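Local coordinates for protein beta-galactosidase (Bacillus circulans, PDB 4MAD) that probably hydrolyses terminal non-reducing beta-D-galactose residues of beta-D-galactosides, as a member of glycoside hydrolase family 35, at residues A[263-277]-A[328-340]. Residues are numbered along the deposited sequence; the frame is centred on the assembly and turned at random.
Sequences RSAESVVETLEEILK and KFYAVRKVFEKYV
Glu273 lies with CG anti to its carbonyl carbon and its chain bends at chi2 (-88°), which swings the carboxylate across to Lys338 and Tyr339; Tyr339, likewise placed, brings its hydroxyl to meet it. The Tyr339 hydroxyl donates to Glu273 OE1 in a very short bond, OH to OE1 2.5 Å, with OE1 at the ring edge and the carboxylate and ring planes 67° apart. Lys338 NZ makes a salt bridge to Glu273 OE2, 2.8 Å, on the syn side but tilted out of the carboxylate plane, while Lys277 NZ comes to OE1 from above that plane, so Glu273, Lys277 and Lys338 form one salt-bridge network. A glutamine here would probably leave both ammonium groups without their counter-charge and weaken the tie to the tyrosine hydroxyl. Leu276 CB covers one face of the Tyr339 ring, 4.1 Å from its centroid, a CH-pi contact. Val335 is a knob in the hole formed by Val269, Leu272, Glu273 and Leu276; its CG1 touches Leu272 CD2 and Leu276 CD1, each at 3.7 Å. Toward the N-terminal ends, Ala265 CB meets Ala331 CB at 3.8 Å, and Lys328 runs across Val268 CG2; its NZ hydrogen-bonds His250 O and forms a salt bridge with Asp316, which also accepts from Arg263 N. The helices, axes 9.4 Å apart at closest and crossing at -27°, run side by side outside the TIM barrel: Val268 rests on Phe248 of strand 244-249, Leu272, Val332 and Phe336 on Phe284 of strand 281-284, and Val332 also on Cys58 of helix 48-58.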
loop_
_atom_site.group_PDB
_atom_site.type_symbol
_atom_site.label_atom_id
_atom_site.label_comp_id
_atom_site.label_asym_id
_atom_site.label_seq_id
_atom_site.Cartn_x
_atom_site.Cartn_y
_atom_site.Cartn_z
ATOM N N ARG A 263 -11.862 8.253 14.199
ATOM C CA ARG A 263 -11.956 9.587 14.752
ATOM C C ARG A 263 -13.341 10.133 14.453
ATOM O O ARG A 263 -13.777 10.009 13.352
ATOM C CB ARG A 263 -10.865 10.432 14.118
ATOM C CG ARG A 263 -10.832 11.850 14.562
ATOM C CD ARG A 263 -9.626 12.549 14.033
ATOM N NE ARG A 263 -9.533 13.947 14.379
ATOM C CZ ARG A 263 -8.592 14.753 13.946
ATOM N NH1 ARG A 263 -7.657 14.286 13.153
ATOM N NH2 ARG A 263 -8.568 16.006 14.325
ATOM N N SER A 264 -14.005 10.741 15.431
ATOM C CA SER A 264 -15.376 11.185 15.285
ATOM C C SER A 264 -15.567 12.347 14.343
ATOM O O SER A 264 -14.701 13.093 14.168
ATOM C CB SER A 264 -15.953 11.633 16.608
ATOM O OG SER A 264 -15.288 12.738 17.067
ATOM N N ALA A 265 -16.753 12.474 13.809
ATOM C CA ALA A 265 -17.093 13.576 12.951
ATOM C C ALA A 265 -16.913 14.876 13.714
ATOM O O ALA A 265 -16.358 15.803 13.220
ATOM C CB ALA A 265 -18.445 13.436 12.536
ATOM N N GLU A 266 -17.269 14.867 14.984
ATOM C CA GLU A 266 -17.177 16.059 15.795
ATOM C C GLU A 266 -15.748 16.517 15.865
ATOM O O GLU A 266 -15.436 17.651 15.721
ATOM C CB GLU A 266 -17.643 15.747 17.193
ATOM C CG GLU A 266 -19.121 15.680 17.315
ATOM C CD GLU A 266 -19.740 14.289 17.087
ATOM O OE1 GLU A 266 -19.098 13.404 16.574
ATOM O OE2 GLU A 266 -20.899 14.120 17.447
ATOM N N SER A 267 -14.881 15.565 16.069
ATOM C CA SER A 267 -13.460 15.864 16.118
ATOM C C SER A 267 -12.929 16.397 14.784
ATOM O O SER A 267 -12.325 17.394 14.737
ATOM C CB SER A 267 -12.617 14.651 16.522
ATOM O OG SER A 267 -11.265 14.905 16.482
ATOM N N VAL A 268 -13.283 15.734 13.716
ATOM C CA VAL A 268 -12.847 16.168 12.428
ATOM C C VAL A 268 -13.332 17.571 12.124
ATOM O O VAL A 268 -12.621 18.373 11.664
ATOM C CB VAL A 268 -13.359 15.239 11.393
ATOM C CG1 VAL A 268 -13.191 15.794 10.046
ATOM C CG2 VAL A 268 -12.655 13.990 11.521
ATOM N N VAL A 269 -14.570 17.847 12.440
ATOM C CA VAL A 269 -15.134 19.177 12.172
ATOM C C VAL A 269 -14.357 20.251 12.919
ATOM O O VAL A 269 -14.074 21.286 12.418
ATOM C CB VAL A 269 -16.611 19.233 12.522
ATOM C CG1 VAL A 269 -17.076 20.608 12.749
ATOM C CG2 VAL A 269 -17.420 18.541 11.536
ATOM N N GLU A 270 -13.959 19.962 14.136
ATOM C CA GLU A 270 -13.362 21.009 14.895
ATOM C C GLU A 270 -12.070 21.475 14.243
ATOM O O GLU A 270 -11.782 22.632 14.173
ATOM C CB GLU A 270 -13.109 20.549 16.301
ATOM C CG GLU A 270 -12.312 21.490 17.082
ATOM C CD GLU A 270 -12.499 21.340 18.591
ATOM O OE1 GLU A 270 -13.045 20.371 19.022
ATOM O OE2 GLU A 270 -12.063 22.198 19.314
ATOM N N THR A 271 -11.282 20.521 13.817
ATOM C CA THR A 271 -10.050 20.843 13.124
ATOM C C THR A 271 -10.233 21.446 11.742
ATOM O O THR A 271 -9.506 22.279 11.361
ATOM C CB THR A 271 -9.013 19.706 13.094
ATOM O OG1 THR A 271 -8.613 19.387 14.412
ATOM C CG2 THR A 271 -7.836 20.112 12.338
ATOM N N LEU A 272 -11.232 20.984 11.023
ATOM C CA LEU A 272 -11.502 21.487 9.713
ATOM C C LEU A 272 -11.867 22.962 9.795
ATOM O O LEU A 272 -11.421 23.735 9.042
ATOM C CB LEU A 272 -12.648 20.718 9.080
ATOM C CG LEU A 272 -13.199 21.243 7.763
ATOM C CD1 LEU A 272 -12.126 21.311 6.816
ATOM C CD2 LEU A 272 -14.252 20.411 7.254
ATOM N N GLU A 273 -12.703 23.319 10.754
ATOM C CA GLU A 273 -13.099 24.705 10.959
ATOM C C GLU A 273 -11.879 25.541 11.274
ATOM O O GLU A 273 -11.738 26.621 10.800
ATOM C CB GLU A 273 -14.113 24.842 12.085
ATOM C CG GLU A 273 -15.467 24.372 11.750
ATOM C CD GLU A 273 -16.302 25.469 11.118
ATOM O OE1 GLU A 273 -15.757 26.523 10.839
ATOM O OE2 GLU A 273 -17.479 25.263 10.913
ATOM N N GLU A 274 -10.969 24.980 12.052
ATOM C CA GLU A 274 -9.770 25.689 12.420
ATOM C C GLU A 274 -9.022 26.015 11.151
ATOM O O GLU A 274 -8.457 27.031 11.037
ATOM C CB GLU A 274 -8.903 24.853 13.362
ATOM C CG GLU A 274 -8.062 25.617 14.305
ATOM C CD GLU A 274 -7.028 24.757 15.080
ATOM O OE1 GLU A 274 -7.031 23.528 14.961
ATOM O OE2 GLU A 274 -6.219 25.352 15.783
ATOM N N ILE A 275 -8.981 25.078 10.247
ATOM C CA ILE A 275 -8.276 25.289 9.022
ATOM C C ILE A 275 -8.952 26.343 8.174
ATOM O O ILE A 275 -8.328 27.215 7.685
ATOM C CB ILE A 275 -8.199 24.004 8.195
ATOM C CG1 ILE A 275 -7.303 22.999 8.897
ATOM C CG2 ILE A 275 -7.750 24.284 6.807
ATOM C CD1 ILE A 275 -7.208 21.670 8.250
ATOM N N LEU A 276 -10.237 26.183 7.991
ATOM C CA LEU A 276 -10.985 26.999 7.057
ATOM C C LEU A 276 -11.051 28.482 7.478
ATOM O O LEU A 276 -11.036 29.350 6.659
ATOM C CB LEU A 276 -12.355 26.384 6.795
ATOM C CG LEU A 276 -12.401 24.976 6.222
ATOM C CD1 LEU A 276 -13.804 24.482 6.109
ATOM C CD2 LEU A 276 -11.772 25.017 4.879
ATOM N N LYS A 277 -11.162 28.699 8.771
ATOM C CA LYS A 277 -11.307 30.031 9.362
ATOM C C LYS A 277 -10.046 30.853 9.124
ATOM O O LYS A 277 -10.069 32.012 9.164
ATOM C CB LYS A 277 -11.646 29.954 10.841
ATOM C CG LYS A 277 -13.076 29.517 11.168
ATOM C CD LYS A 277 -13.551 30.133 12.472
ATOM C CE LYS A 277 -14.931 29.708 12.907
ATOM N NZ LYS A 277 -14.965 28.278 13.160
ATOM N N LYS A 328 -19.227 11.005 8.763
ATOM C CA LYS A 328 -18.210 11.991 8.564
ATOM C C LYS A 328 -18.466 12.750 7.273
ATOM O O LYS A 328 -18.378 13.941 7.234
ATOM C CB LYS A 328 -16.870 11.325 8.468
ATOM C CG LYS A 328 -16.057 11.634 9.561
ATOM C CD LYS A 328 -14.631 11.255 9.314
ATOM C CE LYS A 328 -14.169 10.462 10.439
ATOM N NZ LYS A 328 -12.791 10.151 10.190
ATOM N N PHE A 329 -18.889 12.038 6.249
ATOM C CA PHE A 329 -19.132 12.642 4.957
ATOM C C PHE A 329 -20.191 13.747 5.048
ATOM O O PHE A 329 -19.958 14.822 4.620
ATOM C CB PHE A 329 -19.627 11.560 4.020
ATOM C CG PHE A 329 -20.085 12.032 2.649
ATOM C CD1 PHE A 329 -19.297 11.877 1.550
ATOM C CD2 PHE A 329 -21.313 12.560 2.459
ATOM C CE1 PHE A 329 -19.723 12.280 0.328
ATOM C CE2 PHE A 329 -21.718 12.944 1.209
ATOM C CZ PHE A 329 -20.920 12.792 0.169
ATOM N N TYR A 330 -21.314 13.455 5.674
ATOM C CA TYR A 330 -22.340 14.482 5.857
ATOM C C TYR A 330 -21.869 15.649 6.717
ATOM O O TYR A 330 -22.191 16.761 6.490
ATOM C CB TYR A 330 -23.621 13.870 6.388
ATOM C CG TYR A 330 -24.281 12.982 5.376
ATOM C CD1 TYR A 330 -24.856 13.506 4.241
ATOM C CD2 TYR A 330 -24.295 11.639 5.523
ATOM C CE1 TYR A 330 -25.454 12.710 3.322
ATOM C CE2 TYR A 330 -24.885 10.856 4.637
ATOM C CZ TYR A 330 -25.462 11.377 3.527
ATOM O OH TYR A 330 -26.026 10.529 2.661
ATOM N N ALA A 331 -21.116 15.332 7.739
ATOM C CA ALA A 331 -20.638 16.321 8.660
ATOM C C ALA A 331 -19.708 17.340 7.979
ATOM O O ALA A 331 -19.821 18.521 8.200
ATOM C CB ALA A 331 -19.940 15.668 9.796
ATOM N N VAL A 332 -18.794 16.820 7.181
ATOM C CA VAL A 332 -17.892 17.574 6.362
ATOM C C VAL A 332 -18.602 18.391 5.266
ATOM O O VAL A 332 -18.291 19.505 5.022
ATOM C CB VAL A 332 -16.839 16.646 5.735
ATOM C CG1 VAL A 332 -16.117 17.297 4.658
ATOM C CG2 VAL A 332 -15.922 16.158 6.754
ATOM N N ARG A 333 -19.615 17.822 4.650
ATOM C CA ARG A 333 -20.354 18.543 3.644
ATOM C C ARG A 333 -21.034 19.748 4.274
ATOM O O ARG A 333 -21.081 20.798 3.710
ATOM C CB ARG A 333 -21.371 17.671 2.988
ATOM C CG ARG A 333 -22.304 18.468 2.194
ATOM C CD ARG A 333 -23.115 17.699 1.323
ATOM N NE ARG A 333 -23.033 18.177 -0.032
ATOM C CZ ARG A 333 -23.879 19.019 -0.592
ATOM N NH1 ARG A 333 -24.888 19.469 0.061
ATOM N NH2 ARG A 333 -23.725 19.370 -1.818
ATOM N N LYS A 334 -21.541 19.569 5.469
ATOM C CA LYS A 334 -22.214 20.639 6.182
ATOM C C LYS A 334 -21.271 21.797 6.506
ATOM O O LYS A 334 -21.642 22.923 6.437
ATOM C CB LYS A 334 -22.754 20.070 7.457
ATOM C CG LYS A 334 -23.625 20.968 8.201
ATOM C CD LYS A 334 -24.448 20.271 9.197
ATOM C CE LYS A 334 -25.078 21.301 10.040
ATOM N NZ LYS A 334 -26.009 20.792 11.021
ATOM N N VAL A 335 -20.056 21.480 6.910
ATOM C CA VAL A 335 -19.086 22.499 7.093
ATOM C C VAL A 335 -18.737 23.193 5.786
ATOM O O VAL A 335 -18.696 24.363 5.717
ATOM C CB VAL A 335 -17.818 21.982 7.714
ATOM C CG1 VAL A 335 -16.819 23.018 7.747
ATOM C CG2 VAL A 335 -18.062 21.464 9.079
ATOM N N PHE A 336 -18.572 22.431 4.742
ATOM C CA PHE A 336 -18.204 23.015 3.479
ATOM C C PHE A 336 -19.267 24.022 3.061
ATOM O O PHE A 336 -18.958 25.037 2.552
ATOM C CB PHE A 336 -18.026 21.965 2.391
ATOM C CG PHE A 336 -16.737 21.199 2.443
ATOM C CD1 PHE A 336 -15.717 21.509 3.297
ATOM C CD2 PHE A 336 -16.549 20.155 1.597
ATOM C CE1 PHE A 336 -14.569 20.788 3.274
ATOM C CE2 PHE A 336 -15.417 19.465 1.609
ATOM C CZ PHE A 336 -14.445 19.766 2.448
ATOM N N GLU A 337 -20.512 23.732 3.354
ATOM C CA GLU A 337 -21.606 24.586 2.977
ATOM C C GLU A 337 -21.523 25.974 3.613
ATOM O O GLU A 337 -21.977 26.895 3.057
ATOM C CB GLU A 337 -22.941 23.916 3.227
ATOM C CG GLU A 337 -23.231 22.802 2.319
ATOM C CD GLU A 337 -24.678 22.350 2.399
ATOM O OE1 GLU A 337 -25.060 21.788 3.412
ATOM O OE2 GLU A 337 -25.444 22.595 1.451
ATOM N N LYS A 338 -20.938 26.097 4.777
ATOM C CA LYS A 338 -20.672 27.394 5.371
ATOM C C LYS A 338 -19.703 28.254 4.583
ATOM O O LYS A 338 -19.696 29.421 4.730
ATOM C CB LYS A 338 -20.138 27.281 6.768
ATOM C CG LYS A 338 -21.036 26.696 7.699
ATOM C CD LYS A 338 -20.382 26.454 9.026
ATOM C CE LYS A 338 -19.798 27.670 9.643
ATOM N NZ LYS A 338 -19.279 27.404 11.038
ATOM N N TYR A 339 -18.839 27.623 3.820
ATOM C CA TYR A 339 -17.730 28.294 3.179
ATOM C C TYR A 339 -17.743 28.327 1.651
ATOM O O TYR A 339 -17.055 29.076 1.072
ATOM C CB TYR A 339 -16.418 27.756 3.692
ATOM C CG TYR A 339 -16.255 27.896 5.178
ATOM C CD1 TYR A 339 -15.839 29.067 5.732
ATOM C CD2 TYR A 339 -16.507 26.858 6.017
ATOM C CE1 TYR A 339 -15.684 29.194 7.043
ATOM C CE2 TYR A 339 -16.376 26.979 7.331
ATOM C CZ TYR A 339 -15.954 28.169 7.855
ATOM O OH TYR A 339 -15.812 28.339 9.195
ATOM N N VAL A 340 -18.527 27.494 1.025
ATOM C CA VAL A 340 -18.717 27.538 -0.401
ATOM C C VAL A 340 -20.139 27.189 -0.733
ATOM O O VAL A 340 -20.733 26.417 -0.082
ATOM C CB VAL A 340 -17.756 26.613 -1.187
ATOM C CG1 VAL A 340 -16.386 27.122 -1.107
ATOM C CG2 VAL A 340 -17.796 25.262 -0.673
#